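Local coordinates for conserved protein with 2 CBS domains (Pyrobaculum aerophilum, PDB 2RIH) that binds AMP through its paired CBS domains, which form a Bateman module, and probably acts as an adenine-nucleotide-sensing protein in this hyperthermophilic archaeon, at residues R25-E30 with G37-T42. Sequence-based numbering, arbitrary orientation.
Sequences REVATE and GLAVLT. With SO4 (sulfate ion), chain D.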
ATOM      1  N   ARG A  25       6.051  -1.592  17.256  1.00 22.43           N
ATOM      2  CA  ARG A  25       4.713  -2.130  17.497  1.00 24.97           C
ATOM      3  C   ARG A  25       3.703  -1.041  17.858  1.00 24.12           C
ATOM      4  O   ARG A  25       2.515  -1.186  17.568  1.00 24.07           O
ATOM      5  CB  ARG A  25       4.724  -3.204  18.597  1.00 26.63           C
ATOM      6  CG  ARG A  25       3.519  -4.147  18.506  1.00 26.12           C
ATOM      7  CD  ARG A  25       3.537  -5.248  19.541  1.00 27.16           C
ATOM      8  NE  ARG A  25       4.814  -5.956  19.611  1.00 26.47           N
ATOM      9  CZ  ARG A  25       5.160  -7.033  18.902  1.00 27.61           C
ATOM     10  NH1 ARG A  25       4.339  -7.574  18.014  1.00 26.61           N
ATOM     11  NH2 ARG A  25       6.355  -7.578  19.086  1.00 27.99           N
ATOM     12  N   GLU A  26       4.163   0.029  18.508  1.00 23.26           N
ATOM     13  CA  GLU A  26       3.294   1.172  18.799  1.00 24.69           C
ATOM     14  C   GLU A  26       2.788   1.788  17.499  1.00 23.75           C
ATOM     15  O   GLU A  26       1.593   2.079  17.375  1.00 22.92           O
ATOM     16  CB  GLU A  26       4.005   2.221  19.659  1.00 25.24           C
ATOM     17  CG  GLU A  26       4.083   1.830  21.128  1.00 26.69           C
ATOM     18  CD  GLU A  26       5.049   2.684  21.928  1.00 27.52           C
ATOM     19  OE1 GLU A  26       5.740   3.537  21.339  1.00 28.30           O
ATOM     20  OE2 GLU A  26       5.121   2.494  23.159  1.00 29.50           O
ATOM     21  N   VAL A  27       3.696   1.965  16.537  1.00 21.22           N
ATOM     22  CA  VAL A  27       3.337   2.468  15.211  1.00 22.70           C
ATOM     23  C   VAL A  27       2.346   1.530  14.523  1.00 22.08           C
ATOM     24  O   VAL A  27       1.323   1.972  14.007  1.00 22.28           O
ATOM     25  CB  VAL A  27       4.577   2.649  14.304  1.00 22.81           C
ATOM     26  CG1 VAL A  27       4.151   2.947  12.839  1.00 20.05           C
ATOM     27  CG2 VAL A  27       5.486   3.739  14.865  1.00 22.86           C
ATOM     28  N   ALA A  28       2.668   0.240  14.511  1.00 22.52           N
ATOM     29  CA  ALA A  28       1.789  -0.782  13.950  1.00 22.84           C
ATOM     30  C   ALA A  28       0.394  -0.774  14.561  1.00 22.83           C
ATOM     31  O   ALA A  28      -0.590  -0.926  13.846  1.00 24.99           O
ATOM     32  CB  ALA A  28       2.419  -2.166  14.100  1.00 22.41           C
ATOM     33  N   THR A  29       0.314  -0.596  15.877  1.00 23.55           N
ATOM     34  CA  THR A  29      -0.968  -0.567  16.591  1.00 23.52           C
ATOM     35  C   THR A  29      -1.825   0.619  16.144  1.00 24.44           C
ATOM     36  O   THR A  29      -3.018   0.458  15.826  1.00 22.02           O
ATOM     37  CB  THR A  29      -0.747  -0.525  18.120  1.00 23.88           C
ATOM     38  OG1 THR A  29      -0.050  -1.713  18.526  1.00 25.41           O
ATOM     39  CG2 THR A  29      -2.077  -0.410  18.889  1.00 24.50           C
ATOM     40  N   GLU A  30      -1.214   1.797  16.076  1.00 22.62           N
ATOM     41  CA  GLU A  30      -1.945   2.996  15.681  1.00 23.98           C
ATOM     42  C   GLU A  30      -2.387   2.953  14.223  1.00 22.73           C
ATOM     43  O   GLU A  30      -3.499   3.360  13.900  1.00 22.46           O
ATOM     44  CB  GLU A  30      -1.126   4.256  15.959  1.00 23.35           C
ATOM     45  CG  GLU A  30      -0.815   4.477  17.422  1.00 26.50           C
ATOM     46  CD  GLU A  30      -2.031   4.404  18.322  1.00 27.73           C
ATOM     47  OE1 GLU A  30      -1.960   3.708  19.357  1.00 29.74           O
ATOM     48  OE2 GLU A  30      -3.051   5.037  17.998  1.00 29.61           O
ATOM     49  N   GLY A  37      -1.908   3.328   6.219  1.00 21.19           N
ATOM     50  CA  GLY A  37      -0.626   2.659   6.020  1.00 23.54           C
ATOM     51  C   GLY A  37       0.630   3.450   6.292  1.00 21.97           C
ATOM     52  O   GLY A  37       1.724   2.898   6.182  1.00 23.05           O
ATOM     53  N   LEU A  38       0.494   4.733   6.627  1.00 24.27           N
ATOM     54  CA  LEU A  38       1.656   5.560   6.956  1.00 23.62           C
ATOM     55  C   LEU A  38       1.471   6.379   8.228  1.00 23.44           C
ATOM     56  O   LEU A  38       0.464   7.084   8.390  1.00 24.26           O
ATOM     57  CB  LEU A  38       2.037   6.484   5.793  1.00 25.02           C
ATOM     58  CG  LEU A  38       3.380   7.198   5.979  1.00 24.44           C
ATOM     59  CD1 LEU A  38       4.373   6.824   4.890  1.00 26.54           C
ATOM     60  CD2 LEU A  38       3.208   8.711   6.084  1.00 27.92           C
ATOM     61  N   ALA A  39       2.457   6.250   9.122  1.00 21.37           N
ATOM     62  CA  ALA A  39       2.546   7.013  10.350  1.00 21.69           C
ATOM     63  C   ALA A  39       3.646   8.081  10.243  1.00 20.53           C
ATOM     64  O   ALA A  39       4.708   7.849   9.660  1.00 18.65           O
ATOM     65  CB  ALA A  39       2.834   6.075  11.543  1.00 22.44           C
ATOM     66  N   VAL A  40       3.387   9.250  10.813  1.00 20.56           N
ATOM     67  CA  VAL A  40       4.384  10.307  10.895  1.00 22.86           C
ATOM     68  C   VAL A  40       4.989  10.337  12.301  1.00 22.84           C
ATOM     69  O   VAL A  40       4.267  10.366  13.291  1.00 23.23           O
ATOM     70  CB  VAL A  40       3.772  11.689  10.552  1.00 23.40           C
ATOM     71  CG1 VAL A  40       4.795  12.815  10.752  1.00 21.33           C
ATOM     72  CG2 VAL A  40       3.243  11.699   9.128  1.00 21.49           C
ATOM     73  N   LEU A  41       6.314  10.303  12.383  1.00 24.93           N
ATOM     74  CA  LEU A  41       7.003  10.467  13.666  1.00 23.93           C
ATOM     75  C   LEU A  41       7.305  11.950  13.810  1.00 24.71           C
ATOM     76  O   LEU A  41       7.803  12.574  12.874  1.00 21.53           O
ATOM     77  CB  LEU A  41       8.271   9.617  13.753  1.00 24.07           C
ATOM     78  CG  LEU A  41       8.125   8.084  13.703  1.00 23.50           C
ATOM     79  CD1 LEU A  41       9.446   7.416  14.102  1.00 21.74           C
ATOM     80  CD2 LEU A  41       6.985   7.546  14.576  1.00 24.77           C
ATOM     81  N   THR A  42       6.947  12.523  14.959  1.00 24.94           N
ATOM     82  CA  THR A  42       7.082  13.960  15.175  1.00 27.03           C
ATOM     83  C   THR A  42       8.160  14.270  16.209  1.00 28.20           C
ATOM     84  O   THR A  42       8.514  13.425  17.041  1.00 27.41           O
ATOM     85  CB  THR A  42       5.735  14.605  15.606  1.00 26.72           C
ATOM     86  OG1 THR A  42       5.256  13.975  16.798  1.00 26.21           O
ATOM     87  CG2 THR A  42       4.687  14.447  14.499  1.00 23.98           C
TER
HETATM   88  S   SO4 D 140      -3.899   3.776   2.834  1.00 28.55           S
HETATM   89  O1  SO4 D 140      -3.443   3.602   1.467  1.00 27.97           O
HETATM   90  O2  SO4 D 140      -4.889   4.844   2.881  1.00 33.64           O
HETATM   91  O3  SO4 D 140      -4.533   2.561   3.302  1.00 29.03           O
HETATM   92  O4  SO4 D 140      -2.780   4.101   3.693  1.00 28.79           O
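With chi1 of Val27 at 170°, CG1 stands anti to the backbone N while CG2 lies beside it, and the two methyls of one valine are thereby shared between two residues of the strand. CG1 drops onto the methyl of Ala39, 3.6 Å from its CB. CG2 reaches along the strand to Leu41, whose chi1 of -64° sets CG anti to the carbonyl carbon and, with an extended chi2, brings CD2 to 4.1 Å from Val27 CG2. The valine and leucine side chains meet at about a right angle. Ala39 offers only a methyl, consistent with the close approach of the backbones there, 6.7 Å between the CA atoms of Val27 and Ala39.

Here the second half of a beta-alpha-beta unit packs together: helix 24-34 follows strand 16-19 and lies across the sheet in which strand 38-43 is the middle strand, as expected of a CBS domain. Val54 and Val16, from the flanking strands, add to the same buried apolar layer, touching Val27 and Ala39 respectively.

On the helix, Arg25 O accepts two hydrogen bonds from Thr29, one from N and one from OG1, each 2.8 Å long and arriving from opposite faces of the carbonyl plane. Just ahead of the strand, Gly37 N donates to O4 of a sulfate ion, probably from the crystallisation liquor, a 2.8 Å bond bent to 131° at the hydrogen. Gly37 and Leu38 belong to an AMP site seen in this protein, although no AMP is bound here; His103, Ser118 and, from the second subunit, Arg57 also hydrogen-bond the sulfate.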